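Halorhodopsin (Halobacterium salinarum, PDB 2JAF) is a retinal-containing membrane protein that pumps chloride ions, driven by the light its chromophore absorbs. Local coordinates at residues A[170-175]-A[205-210]; A[110-115]-A[232-237]; A[148-153]-A[162-167]. The protein carries 2 engineered substitutions. All coordinates share one frame; numbering follows the deposited sequence. Where two conformers were deposited one is given.

Contact 1. Residues A[170-175]-A[205-210]. With RET (retinal), chain G.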
loop_
_atom_site.group_PDB
_atom_site.type_symbol
_atom_site.label_atom_id
_atom_site.label_comp_id
_atom_site.label_asym_id
_atom_site.label_seq_id
_atom_site.Cartn_x
_atom_site.Cartn_y
_atom_site.Cartn_z
ATOM N N ALA A 170 -15.246 10.904 -6.639
ATOM C CA ALA A 170 -14.298 11.674 -7.439
ATOM C C ALA A 170 -13.122 10.792 -7.871
ATOM O O ALA A 170 -12.669 10.866 -9.010
ATOM C CB ALA A 170 -13.797 12.872 -6.646
ATOM N N PHE A 171 -12.618 9.965 -6.961
ATOM C CA PHE A 171 -11.516 9.076 -7.307
ATOM C C PHE A 171 -11.984 8.070 -8.355
ATOM O O PHE A 171 -11.240 7.719 -9.277
ATOM C CB PHE A 171 -11.012 8.326 -6.073
ATOM C CG PHE A 171 -10.096 9.138 -5.201
ATOM C CD1 PHE A 171 -8.864 9.570 -5.679
ATOM C CD2 PHE A 171 -10.450 9.438 -3.887
ATOM C CE1 PHE A 171 -7.987 10.294 -4.860
ATOM C CE2 PHE A 171 -9.580 10.158 -3.063
ATOM C CZ PHE A 171 -8.351 10.583 -3.551
ATOM N N PHE A 172 -13.225 7.621 -8.206
ATOM C CA PHE A 172 -13.816 6.656 -9.129
ATOM C C PHE A 172 -13.821 7.248 -10.533
ATOM O O PHE A 172 -13.543 6.552 -11.514
ATOM C CB PHE A 172 -15.238 6.319 -8.659
ATOM C CG PHE A 172 -15.958 5.307 -9.518
ATOM C CD1 PHE A 172 -15.271 4.257 -10.122
ATOM C CD2 PHE A 172 -17.340 5.374 -9.664
ATOM C CE1 PHE A 172 -15.952 3.280 -10.862
ATOM C CE2 PHE A 172 -18.038 4.408 -10.398
ATOM C CZ PHE A 172 -17.342 3.358 -10.998
ATOM N N VAL A 173 -14.124 8.540 -10.626
ATOM C CA VAL A 173 -14.153 9.215 -11.917
ATOM C C VAL A 173 -12.763 9.248 -12.549
ATOM O O VAL A 173 -12.631 9.160 -13.769
ATOM C CB VAL A 173 -14.716 10.653 -11.786
ATOM C CG1 VAL A 173 -14.490 11.435 -13.079
ATOM C CG2 VAL A 173 -16.214 10.589 -11.491
ATOM N N VAL A 174 -11.723 9.369 -11.726
ATOM C CA VAL A 174 -10.356 9.375 -12.246
ATOM C C VAL A 174 -10.072 8.012 -12.865
ATOM O O VAL A 174 -9.471 7.915 -13.940
ATOM C CB VAL A 174 -9.319 9.634 -11.139
ATOM C CG1 VAL A 174 -7.910 9.516 -11.717
ATOM C CG2 VAL A 174 -9.531 11.018 -10.538
ATOM N N VAL A 175 -10.509 6.958 -12.183
ATOM C CA VAL A 175 -10.326 5.597 -12.679
ATOM C C VAL A 175 -11.050 5.414 -14.010
ATOM O O VAL A 175 -10.473 4.916 -14.983
ATOM C CB VAL A 175 -10.876 4.549 -11.680
ATOM C CG1 VAL A 175 -10.896 3.166 -12.323
ATOM C CG2 VAL A 175 -10.018 4.531 -10.417
ATOM N N VAL A 205 -20.376 -0.575 -15.829
ATOM C CA VAL A 205 -21.709 -0.903 -15.339
ATOM C C VAL A 205 -21.707 -1.602 -13.980
ATOM O O VAL A 205 -22.436 -1.203 -13.068
ATOM C CB VAL A 205 -22.472 -1.780 -16.362
ATOM C CG1 VAL A 205 -23.836 -2.167 -15.813
ATOM C CG2 VAL A 205 -22.637 -1.010 -17.662
ATOM N N LEU A 206 -20.893 -2.638 -13.833
ATOM C CA LEU A 206 -20.872 -3.361 -12.567
ATOM C C LEU A 206 -20.273 -2.535 -11.424
ATOM O O LEU A 206 -20.797 -2.555 -10.310
ATOM C CB LEU A 206 -20.115 -4.676 -12.729
ATOM C CG LEU A 206 -20.737 -5.605 -13.781
ATOM C CD1 LEU A 206 -19.850 -6.822 -13.983
ATOM C CD2 LEU A 206 -22.131 -6.029 -13.338
ATOM N N TRP A 207 -19.189 -1.807 -11.690
ATOM C CA TRP A 207 -18.580 -1.003 -10.630
ATOM C C TRP A 207 -19.532 0.085 -10.124
ATOM O O TRP A 207 -19.482 0.465 -8.948
ATOM C CB TRP A 207 -17.246 -0.399 -11.105
ATOM C CG TRP A 207 -16.108 -1.411 -11.153
ATOM C CD1 TRP A 207 -16.174 -2.702 -11.614
ATOM C CD2 TRP A 207 -14.725 -1.175 -10.829
ATOM N NE1 TRP A 207 -14.922 -3.273 -11.603
ATOM C CE2 TRP A 207 -14.016 -2.360 -11.128
ATOM C CE3 TRP A 207 -14.019 -0.072 -10.321
ATOM C CZ2 TRP A 207 -12.632 -2.478 -10.938
ATOM C CZ3 TRP A 207 -12.640 -0.188 -10.131
ATOM C CH2 TRP A 207 -11.963 -1.384 -10.440
ATOM N N LEU A 208 -20.405 0.583 -10.996
ATOM C CA LEU A 208 -21.372 1.598 -10.585
ATOM C C LEU A 208 -22.373 1.007 -9.593
ATOM O O LEU A 208 -22.986 1.734 -8.805
ATOM C CB LEU A 208 -22.116 2.152 -11.807
ATOM C CG LEU A 208 -21.392 3.229 -12.613
ATOM C CD1 LEU A 208 -22.071 3.439 -13.957
ATOM C CD2 LEU A 208 -21.397 4.522 -11.806
ATOM N N GLY A 209 -22.545 -0.312 -9.628
ATOM C CA GLY A 209 -23.472 -0.946 -8.710
ATOM C C GLY A 209 -23.050 -0.826 -7.250
ATOM O O GLY A 209 -23.898 -0.740 -6.360
ATOM N N TYR A 210 -21.745 -0.814 -6.984
ATOM C CA TYR A 210 -21.292 -0.738 -5.594
ATOM C C TYR A 210 -21.709 0.531 -4.850
ATOM O O TYR A 210 -22.231 0.446 -3.740
ATOM C CB TYR A 210 -19.777 -0.961 -5.510
ATOM C CG TYR A 210 -19.392 -2.369 -5.913
ATOM C CD1 TYR A 210 -19.292 -2.727 -7.262
ATOM C CD2 TYR A 210 -19.144 -3.350 -4.952
ATOM C CE1 TYR A 210 -18.948 -4.035 -7.641
ATOM C CE2 TYR A 210 -18.802 -4.660 -5.319
ATOM C CZ TYR A 210 -18.704 -4.993 -6.664
ATOM O OH TYR A 210 -18.344 -6.272 -7.028
HETATM C C1 RET G . -18.022 2.843 -2.399
HETATM C C2 RET G . -18.688 4.011 -1.528
HETATM C C3 RET G . -18.190 5.450 -1.807
HETATM C C4 RET G . -18.445 5.848 -3.333
HETATM C C5 RET G . -17.925 4.794 -4.390
HETATM C C6 RET G . -17.714 3.315 -3.971
HETATM C C7 RET G . -17.120 2.383 -4.988
HETATM C C8 RET G . -16.699 1.090 -4.917
HETATM C C9 RET G . -16.373 0.269 -6.051
HETATM C C10 RET G . -16.104 -1.036 -5.630
HETATM C C11 RET G . -15.785 -2.072 -6.481
HETATM C C12 RET G . -15.594 -3.362 -5.961
HETATM C C13 RET G . -15.178 -4.498 -6.771
HETATM C C14 RET G . -15.000 -5.682 -5.996
HETATM C C15 RET G . -14.417 -6.843 -6.444
HETATM C C16 RET G . -16.696 2.505 -1.623
HETATM C C17 RET G . -19.056 1.604 -2.321
HETATM C C18 RET G . -17.683 5.337 -5.790
HETATM C C19 RET G . -16.503 0.808 -7.584
HETATM C C20 RET G . -14.999 -4.412 -8.298
#
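F172 reaches out from helix 158-180 to meet W207 and L208 of helix 193-216, and so bridges two neighbouring helices of the seven-helix bundle that defines microbial rhodopsins. The two segments run nearly antiparallel, at 172°, but their axes come no closer than 12.2 Å. This is a worked example of how large side chains span a wide helix pair. With CG turned away from its own backbone N (chi1 -179°), F172 extends its ring straight toward the partner helix, where the far end of the ring divides its contacts. CZ lies 3.8 Å from W207 CB, at a slant to the phenyl plane. CE2 meets the methyl CD2 of L208 at 3.6 Å, close to the plane of the ring, and L208 itself lies on the surface, at the outer margin of the contact. The edge of the indole is engaged as well, with W207 CE3 3.9 Å from F172 CE1. V175 adds a looser touch one turn further along, its CG1 standing 4.4 Å from W207 CZ3.

Together F172 and W207 form one wall of the retinal pocket. The retinal methyl C19 sits over a face of F172, and the methyl C20 over a face of W207, where it comes within 3.5 Å of NE1. Y210 lays its ring on the polyene, centred on C12, and its hydroxyl is hydrogen-bonded to D238. The carbonyl oxygen of W207 lies in plane at the edge of Y210 and approaches the retinal C19 to 3.3 Å.

Contact 2. Residues A[110-115]-A[232-237]. With PLM (palmitic acid), chain D; RET (retinal), chain G.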
loop_
_atom_site.group_PDB
_atom_site.type_symbol
_atom_site.label_atom_id
_atom_site.label_comp_id
_atom_site.label_asym_id
_atom_site.label_seq_id
_atom_site.Cartn_x
_atom_site.Cartn_y
_atom_site.Cartn_z
ATOM N N LEU A 110 -12.058 -2.676 2.777
ATOM C CA LEU A 110 -10.620 -2.831 2.943
ATOM C C LEU A 110 -9.970 -3.728 1.884
ATOM O O LEU A 110 -8.948 -3.373 1.292
ATOM C CB LEU A 110 -10.309 -3.410 4.326
ATOM C CG LEU A 110 -8.816 -3.637 4.582
ATOM C CD1 LEU A 110 -8.112 -2.282 4.674
ATOM C CD2 LEU A 110 -8.617 -4.435 5.866
ATOM N N THR A 111 -10.552 -4.900 1.642
ATOM C CA THR A 111 -9.968 -5.808 0.663
ATOM C C THR A 111 -10.102 -5.302 -0.772
ATOM O O THR A 111 -9.301 -5.662 -1.634
ATOM C CB THR A 111 -10.571 -7.221 0.774
ATOM O OG1 THR A 111 -11.942 -7.198 0.368
ATOM C CG2 THR A 111 -10.481 -7.713 2.213
ATOM N N TRP A 112 -11.102 -4.464 -1.034
ATOM C CA TRP A 112 -11.269 -3.921 -2.386
ATOM C C TRP A 112 -9.990 -3.163 -2.751
ATOM O O TRP A 112 -9.636 -3.049 -3.927
ATOM C CB TRP A 112 -12.451 -2.942 -2.472
ATOM C CG TRP A 112 -13.821 -3.564 -2.363
ATOM C CD1 TRP A 112 -14.145 -4.875 -2.552
ATOM C CD2 TRP A 112 -15.050 -2.885 -2.065
ATOM N NE1 TRP A 112 -15.501 -5.059 -2.386
ATOM C CE2 TRP A 112 -16.078 -3.852 -2.086
ATOM C CE3 TRP A 112 -15.379 -1.550 -1.782
ATOM C CZ2 TRP A 112 -17.417 -3.530 -1.830
ATOM C CZ3 TRP A 112 -16.713 -1.229 -1.527
ATOM C CH2 TRP A 112 -17.715 -2.220 -1.551
ATOM N N ALA A 113 -9.301 -2.645 -1.729
ATOM C CA ALA A 113 -8.067 -1.889 -1.932
ATOM C C ALA A 113 -6.952 -2.741 -2.535
ATOM O O ALA A 113 -5.950 -2.210 -3.010
ATOM C CB ALA A 113 -7.606 -1.261 -0.606
ATOM N N LEU A 114 -7.125 -4.060 -2.507
ATOM C CA LEU A 114 -6.150 -4.969 -3.097
ATOM C C LEU A 114 -6.735 -5.652 -4.338
ATOM O O LEU A 114 -6.055 -5.794 -5.351
ATOM C CB LEU A 114 -5.715 -6.033 -2.086
ATOM C CG LEU A 114 -4.746 -7.088 -2.633
ATOM C CD1 LEU A 114 -3.442 -6.435 -3.073
ATOM C CD2 LEU A 114 -4.484 -8.133 -1.564
ATOM N N SER A 115 -7.998 -6.061 -4.264
ATOM C CA SER A 115 -8.628 -6.731 -5.398
ATOM C C SER A 115 -8.920 -5.822 -6.592
ATOM O O SER A 115 -8.736 -6.245 -7.736
ATOM C CB SER A 115 -9.923 -7.432 -4.967
ATOM O OG SER A 115 -10.915 -6.504 -4.554
ATOM N N TRP A 232 -26.040 -9.502 0.250
ATOM C CA TRP A 232 -26.278 -10.270 -0.969
ATOM C C TRP A 232 -26.066 -9.433 -2.230
ATOM O O TRP A 232 -25.582 -9.943 -3.243
ATOM C CB TRP A 232 -27.697 -10.868 -0.985
ATOM C CG TRP A 232 -27.745 -12.318 -0.528
ATOM C CD1 TRP A 232 -28.221 -12.787 0.665
ATOM C CD2 TRP A 232 -27.239 -13.464 -1.234
ATOM N NE1 TRP A 232 -28.041 -14.149 0.746
ATOM C CE2 TRP A 232 -27.441 -14.589 -0.405
ATOM C CE3 TRP A 232 -26.632 -13.647 -2.488
ATOM C CZ2 TRP A 232 -27.055 -15.886 -0.785
ATOM C CZ3 TRP A 232 -26.246 -14.939 -2.868
ATOM C CH2 TRP A 232 -26.462 -16.040 -2.015
ATOM N N ALA A 233 -26.418 -8.150 -2.176
ATOM C CA ALA A 233 -26.252 -7.291 -3.342
ATOM C C ALA A 233 -24.771 -7.214 -3.715
ATOM O O ALA A 233 -24.405 -7.389 -4.880
ATOM C CB ALA A 233 -26.813 -5.888 -3.057
ATOM N N TYR A 234 -23.923 -6.954 -2.722
ATOM C CA TYR A 234 -22.480 -6.874 -2.952
ATOM C C TYR A 234 -21.943 -8.223 -3.452
ATOM O O TYR A 234 -21.101 -8.277 -4.353
ATOM C CB TYR A 234 -21.746 -6.508 -1.654
ATOM C CG TYR A 234 -21.889 -5.070 -1.181
ATOM C CD1 TYR A 234 -21.572 -4.001 -2.015
ATOM C CD2 TYR A 234 -22.255 -4.786 0.140
ATOM C CE1 TYR A 234 -21.605 -2.684 -1.549
ATOM C CE2 TYR A 234 -22.289 -3.473 0.615
ATOM C CZ TYR A 234 -21.963 -2.431 -0.229
ATOM O OH TYR A 234 -21.963 -1.134 0.243
ATOM N N SER A 235 -22.425 -9.311 -2.856
ATOM C CA SER A 235 -21.985 -10.646 -3.244
ATOM C C SER A 235 -22.320 -10.940 -4.695
ATOM O O SER A 235 -21.502 -11.501 -5.417
ATOM C CB SER A 235 -22.609 -11.707 -2.334
ATOM O OG SER A 235 -22.061 -11.613 -1.028
ATOM N N VAL A 236 -23.519 -10.566 -5.127
ATOM C CA VAL A 236 -23.897 -10.791 -6.521
ATOM C C VAL A 236 -23.019 -9.936 -7.437
ATOM O O VAL A 236 -22.603 -10.378 -8.504
ATOM C CB VAL A 236 -25.375 -10.440 -6.778
ATOM C CG1 VAL A 236 -25.667 -10.466 -8.276
ATOM C CG2 VAL A 236 -26.271 -11.433 -6.051
ATOM N N LEU A 237 -22.743 -8.702 -7.027
ATOM C CA LEU A 237 -21.894 -7.839 -7.844
ATOM C C LEU A 237 -20.510 -8.467 -7.976
ATOM O O LEU A 237 -19.920 -8.473 -9.061
ATOM C CB LEU A 237 -21.786 -6.441 -7.225
ATOM C CG LEU A 237 -23.035 -5.571 -7.406
ATOM C CD1 LEU A 237 -22.875 -4.286 -6.617
ATOM C CD2 LEU A 237 -23.229 -5.256 -8.911
HETATM C C1 PLM D . -8.561 -9.701 4.645
HETATM O O1 PLM D . -8.643 -10.339 5.708
HETATM O O2 PLM D . -8.974 -10.165 3.558
HETATM C C2 PLM D . -7.940 -8.316 4.708
HETATM C C3 PLM D . -6.849 -8.024 3.683
HETATM C C4 PLM D . -6.382 -6.593 3.897
HETATM C C5 PLM D . -5.292 -6.254 2.903
HETATM C C6 PLM D . -5.603 -5.020 2.091
HETATM C C7 PLM D . -4.310 -4.670 1.384
HETATM C C8 PLM D . -4.446 -3.440 0.517
HETATM C C9 PLM D . -3.122 -3.176 -0.178
HETATM C CA PLM D . -3.197 -1.930 -1.040
HETATM C CB PLM D . -2.137 -1.708 -2.110
HETATM C CC PLM D . -2.046 -2.733 -3.229
HETATM C CD PLM D . -0.972 -2.284 -4.203
HETATM C CE PLM D . -0.842 -3.269 -5.366
HETATM C CF PLM D . 0.390 -2.892 -6.177
HETATM C CG PLM D . 0.563 -3.836 -7.356
HETATM C C1 RET G . -18.022 2.843 -2.399
HETATM C C2 RET G . -18.688 4.011 -1.528
HETATM C C3 RET G . -18.190 5.450 -1.807
HETATM C C4 RET G . -18.445 5.848 -3.333
HETATM C C5 RET G . -17.925 4.794 -4.390
HETATM C C6 RET G . -17.714 3.315 -3.971
HETATM C C7 RET G . -17.120 2.383 -4.988
HETATM C C8 RET G . -16.699 1.090 -4.917
HETATM C C9 RET G . -16.373 0.269 -6.051
HETATM C C10 RET G . -16.104 -1.036 -5.630
HETATM C C11 RET G . -15.785 -2.072 -6.481
HETATM C C12 RET G . -15.594 -3.362 -5.961
HETATM C C13 RET G . -15.178 -4.498 -6.771
HETATM C C14 RET G . -15.000 -5.682 -5.996
HETATM C C15 RET G . -14.417 -6.843 -6.444
HETATM C C16 RET G . -16.696 2.505 -1.623
HETATM C C17 RET G . -19.056 1.604 -2.321
HETATM C C18 RET G . -17.683 5.337 -5.790
HETATM C C19 RET G . -16.503 0.808 -7.584
HETATM C C20 RET G . -14.999 -4.412 -8.298
#
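W112 and Y234 make this contact between them, and its buried area of 71 Å² is correspondingly small. The indole of W112 points one corner at the tyrosine in an offset edge-to-face pair, with ring centroids 5.8 Å apart and planes at 65°. The tight part is this narrow bridge, where W112 CH2 comes to 3.9 Å from Y234 CE1; both residues are buried. The loose part is everything round it: the two segments otherwise stand well apart, and even their nearest CA atoms, those of W112 and Y234, are 11.6 Å from each other.

W112 is packed on more than its edge. Its CG lies beside the backbone N (chi1 -71°), which swings the indole off helix 106-127 into the middle of the seven-helix bundle, where one face lies along the retinal polyene. W112 CD1 is 3.6 Å from the retinal C14, and W112 CZ3 reaches the methyl C16 of the ionone ring at 3.7 Å. With W112 cut back to an alanine, that side of the polyene would probably lose its flat support and Y234 its aromatic mate, opening a gap between the two segments.

The back of helix 106-127 is its lipid-facing side, packed on a bound palmitic acid. There L110 CD2 meets the fatty-acid carbon C4 at 3.7 Å, and L114 CB lies 3.9 Å from C8 of the same chain. L114 also packs on G143 of the third subunit. S235 makes no contact with 110-115, but its hydroxyl bonds to R108, earlier on helix 106-127, and to the backbone oxygen of S32.

Contact 3. Residues A[148-153]-A[162-167]. With BOG (octyl beta-D-glucopyranoside), chain F; RET (retinal), chain G.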
loop_
_atom_site.group_PDB
_atom_site.type_symbol
_atom_site.label_atom_id
_atom_site.label_comp_id
_atom_site.label_asym_id
_atom_site.label_seq_id
_atom_site.Cartn_x
_atom_site.Cartn_y
_atom_site.Cartn_z
ATOM N N GLY A 148 -13.909 5.315 0.915
ATOM C CA GLY A 148 -15.161 4.610 1.091
ATOM C C GLY A 148 -15.172 3.990 2.478
ATOM O O GLY A 148 -16.197 3.978 3.153
ATOM N N LEU A 149 -14.027 3.462 2.904
ATOM C CA LEU A 149 -13.924 2.864 4.233
ATOM C C LEU A 149 -14.133 3.971 5.269
ATOM O O LEU A 149 -14.803 3.776 6.292
ATOM C CB LEU A 149 -12.539 2.228 4.432
ATOM C CG LEU A 149 -12.236 1.672 5.834
ATOM C CD1 LEU A 149 -13.302 0.650 6.245
ATOM C CD2 LEU A 149 -10.856 1.031 5.838
ATOM N N ALA A 150 -13.566 5.141 4.992
ATOM C CA ALA A 150 -13.698 6.275 5.902
ATOM C C ALA A 150 -15.161 6.682 6.043
ATOM O O ALA A 150 -15.623 7.028 7.131
ATOM C CB ALA A 150 -12.875 7.448 5.402
ATOM N N ALA A 151 -15.891 6.652 4.935
ATOM C CA ALA A 151 -17.307 7.006 4.972
ATOM C C ALA A 151 -18.056 6.070 5.921
ATOM O O ALA A 151 -18.896 6.512 6.710
ATOM C CB ALA A 151 -17.903 6.925 3.564
ATOM N N ALA A 152 -17.751 4.775 5.841
ATOM C CA ALA A 152 -18.403 3.783 6.691
ATOM C C ALA A 152 -18.001 3.885 8.164
ATOM O O ALA A 152 -18.822 3.674 9.055
ATOM C CB ALA A 152 -18.101 2.378 6.170
ATOM N N MET A 153 -16.739 4.212 8.423
ATOM C CA MET A 153 -16.239 4.296 9.798
ATOM C C MET A 153 -16.513 5.606 10.534
ATOM O O MET A 153 -16.394 5.664 11.759
ATOM C CB MET A 153 -14.732 4.030 9.820
ATOM C CG MET A 153 -14.332 2.644 9.340
ATOM S SD MET A 153 -15.001 1.308 10.355
ATOM C CE MET A 153 -16.507 0.875 9.409
ATOM N N TRP A 162 -21.104 11.397 4.252
ATOM C CA TRP A 162 -21.412 11.664 2.854
ATOM C C TRP A 162 -20.338 12.451 2.118
ATOM O O TRP A 162 -20.201 12.325 0.896
ATOM C CB TRP A 162 -22.773 12.354 2.735
ATOM C CG TRP A 162 -23.907 11.387 2.940
ATOM C CD1 TRP A 162 -24.676 11.248 4.059
ATOM C CD2 TRP A 162 -24.364 10.389 2.013
ATOM N NE1 TRP A 162 -25.581 10.224 3.888
ATOM C CE2 TRP A 162 -25.412 9.680 2.644
ATOM C CE3 TRP A 162 -23.985 10.024 0.713
ATOM C CZ2 TRP A 162 -26.092 8.621 2.018
ATOM C CZ3 TRP A 162 -24.661 8.968 0.086
ATOM C CH2 TRP A 162 -25.704 8.281 0.745
ATOM N N ALA A 163 -19.572 13.267 2.837
ATOM C CA ALA A 163 -18.503 14.009 2.184
ATOM C C ALA A 163 -17.450 13.000 1.706
ATOM O O ALA A 163 -16.879 13.148 0.624
ATOM C CB ALA A 163 -17.882 15.022 3.155
ATOM N N PHE A 164 -17.196 11.963 2.505
ATOM C CA PHE A 164 -16.227 10.941 2.106
ATOM C C PHE A 164 -16.775 10.168 0.901
ATOM O O PHE A 164 -16.030 9.810 -0.018
ATOM C CB PHE A 164 -15.947 9.961 3.253
ATOM C CG PHE A 164 -14.851 10.406 4.193
ATOM C CD1 PHE A 164 -13.570 10.678 3.715
ATOM C CD2 PHE A 164 -15.095 10.522 5.563
ATOM C CE1 PHE A 164 -12.539 11.056 4.590
ATOM C CE2 PHE A 164 -14.074 10.901 6.448
ATOM C CZ PHE A 164 -12.796 11.168 5.959
ATOM N N TYR A 165 -18.078 9.909 0.915
ATOM C CA TYR A 165 -18.722 9.191 -0.183
ATOM C C TYR A 165 -18.512 9.992 -1.463
ATOM O O TYR A 165 -18.189 9.430 -2.506
ATOM C CB TYR A 165 -20.219 9.012 0.110
ATOM C CG TYR A 165 -21.018 8.315 -0.981
ATOM C CD1 TYR A 165 -21.481 9.019 -2.099
ATOM C CD2 TYR A 165 -21.339 6.962 -0.877
ATOM C CE1 TYR A 165 -22.255 8.381 -3.088
ATOM C CE2 TYR A 165 -22.103 6.315 -1.858
ATOM C CZ TYR A 165 -22.556 7.031 -2.957
ATOM O OH TYR A 165 -23.290 6.388 -3.926
ATOM N N ALA A 166 -18.678 11.311 -1.374
ATOM C CA ALA A 166 -18.497 12.178 -2.536
ATOM C C ALA A 166 -17.055 12.163 -3.066
ATOM O O ALA A 166 -16.829 12.101 -4.276
ATOM C CB ALA A 166 -18.923 13.625 -2.180
ATOM N N ILE A 167 -16.075 12.238 -2.170
ATOM C CA ILE A 167 -14.676 12.221 -2.587
ATOM C C ILE A 167 -14.323 10.867 -3.198
ATOM O O ILE A 167 -13.557 10.785 -4.158
ATOM C CB ILE A 167 -13.728 12.510 -1.399
ATOM C CG1 ILE A 167 -13.943 13.939 -0.899
ATOM C CG2 ILE A 167 -12.273 12.350 -1.833
ATOM C CD1 ILE A 167 -13.596 15.005 -1.927
HETATM C C1 BOG F . -29.413 11.170 4.383
HETATM O O1 BOG F . -28.242 11.965 4.180
HETATM C C2 BOG F . -29.104 9.991 5.365
HETATM O O2 BOG F . -28.044 9.184 4.842
HETATM C C3 BOG F . -30.400 9.147 5.578
HETATM O O3 BOG F . -30.147 8.062 6.467
HETATM C C4 BOG F . -31.504 10.068 6.152
HETATM O O4 BOG F . -32.713 9.334 6.371
HETATM C C5 BOG F . -31.773 11.254 5.167
HETATM O O5 BOG F . -30.524 11.992 4.939
HETATM C C6 BOG F . -32.851 12.198 5.729
HETATM O O6 BOG F . -32.347 13.025 6.784
HETATM C "C1'" BOG F . -28.469 13.053 3.283
HETATM C "C2'" BOG F . -27.158 13.507 2.695
HETATM C "C3'" BOG F . -27.073 13.021 1.274
HETATM C "C4'" BOG F . -25.785 13.436 0.593
HETATM C "C5'" BOG F . -25.743 12.919 -0.838
HETATM C "C6'" BOG F . -24.336 13.015 -1.402
HETATM C "C7'" BOG F . -24.259 12.510 -2.815
HETATM C "C8'" BOG F . -22.844 12.625 -3.331
HETATM C C1 RET G . -18.022 2.843 -2.399
HETATM C C2 RET G . -18.688 4.011 -1.528
HETATM C C3 RET G . -18.190 5.450 -1.807
HETATM C C4 RET G . -18.445 5.848 -3.333
HETATM C C5 RET G . -17.925 4.794 -4.390
HETATM C C6 RET G . -17.714 3.315 -3.971
HETATM C C7 RET G . -17.120 2.383 -4.988
HETATM C C8 RET G . -16.699 1.090 -4.917
HETATM C C9 RET G . -16.373 0.269 -6.051
HETATM C C10 RET G . -16.104 -1.036 -5.630
HETATM C C11 RET G . -15.785 -2.072 -6.481
HETATM C C12 RET G . -15.594 -3.362 -5.961
HETATM C C13 RET G . -15.178 -4.498 -6.771
HETATM C C14 RET G . -15.000 -5.682 -5.996
HETATM C C15 RET G . -14.417 -6.843 -6.444
HETATM C C16 RET G . -16.696 2.505 -1.623
HETATM C C17 RET G . -19.056 1.604 -2.321
HETATM C C18 RET G . -17.683 5.337 -5.790
HETATM C C19 RET G . -16.503 0.808 -7.584
HETATM C C20 RET G . -14.999 -4.412 -8.298
#
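A150 drives its methyl into the face of F164 where two consecutive helices of the seven-helix bundle, 131-153 and 158-180, run antiparallel as a close hairpin. The segment axes are 7.8 Å apart, a spacing that small residues make possible. The CH-pi contact is almost perfectly centred: A150 CB stands 3.5 Å from the ring centroid of F164 and 2° off the ring normal.

Purely apolar packing follows at A151, whose CB touches F164 CB at 3.6 Å and lies beside the backbone of Y165. L84 and G79 of the second subunit pack on A150 and F164, respectively.

Contacts with the bound groups fall to the flanks. Y165, its CG anti to the backbone N (chi1 178°), carries its ring past helix 131-153 to the retinal and holds it between W162 CZ3 on one face and the retinal C4 on the other, while its hydroxyl bonds to the carbonyl of P211. G148 CA comes to 3.8 Å from the retinal C16, where a CB would clash.

No hydrogen bond joins the two segments; W162 bonds instead to the detergent: the octyl chain of octyl glucoside lies over a face of W162, and W162 NE1 donates to the sugar O2 at 2.8 Å, with an N-H...O angle of 145°.

All three contacts meet round a single retinal. The centres of contacts 1 and 2 are about 13 Å apart, those of contacts 1 and 3 about 14 Å, and those of contacts 2 and 3 about 16 Å. Contact 3 closes first along the chain and contact 1 follows, sharing helix 158-180 with it; contact 2, which joins helices 106-127 and 227-255, spans both. Contacts 1 and 2 touch directly, Y210 packing against W112, Y234 and L237, whereas contacts 1 and 3 are joined through their common helix. W112 and W207 lie on opposite sides of the polyene, while contact 3 adds residues near the ionone ring. Segments from five of the helices, some far apart in sequence, thus gather round one chromophore.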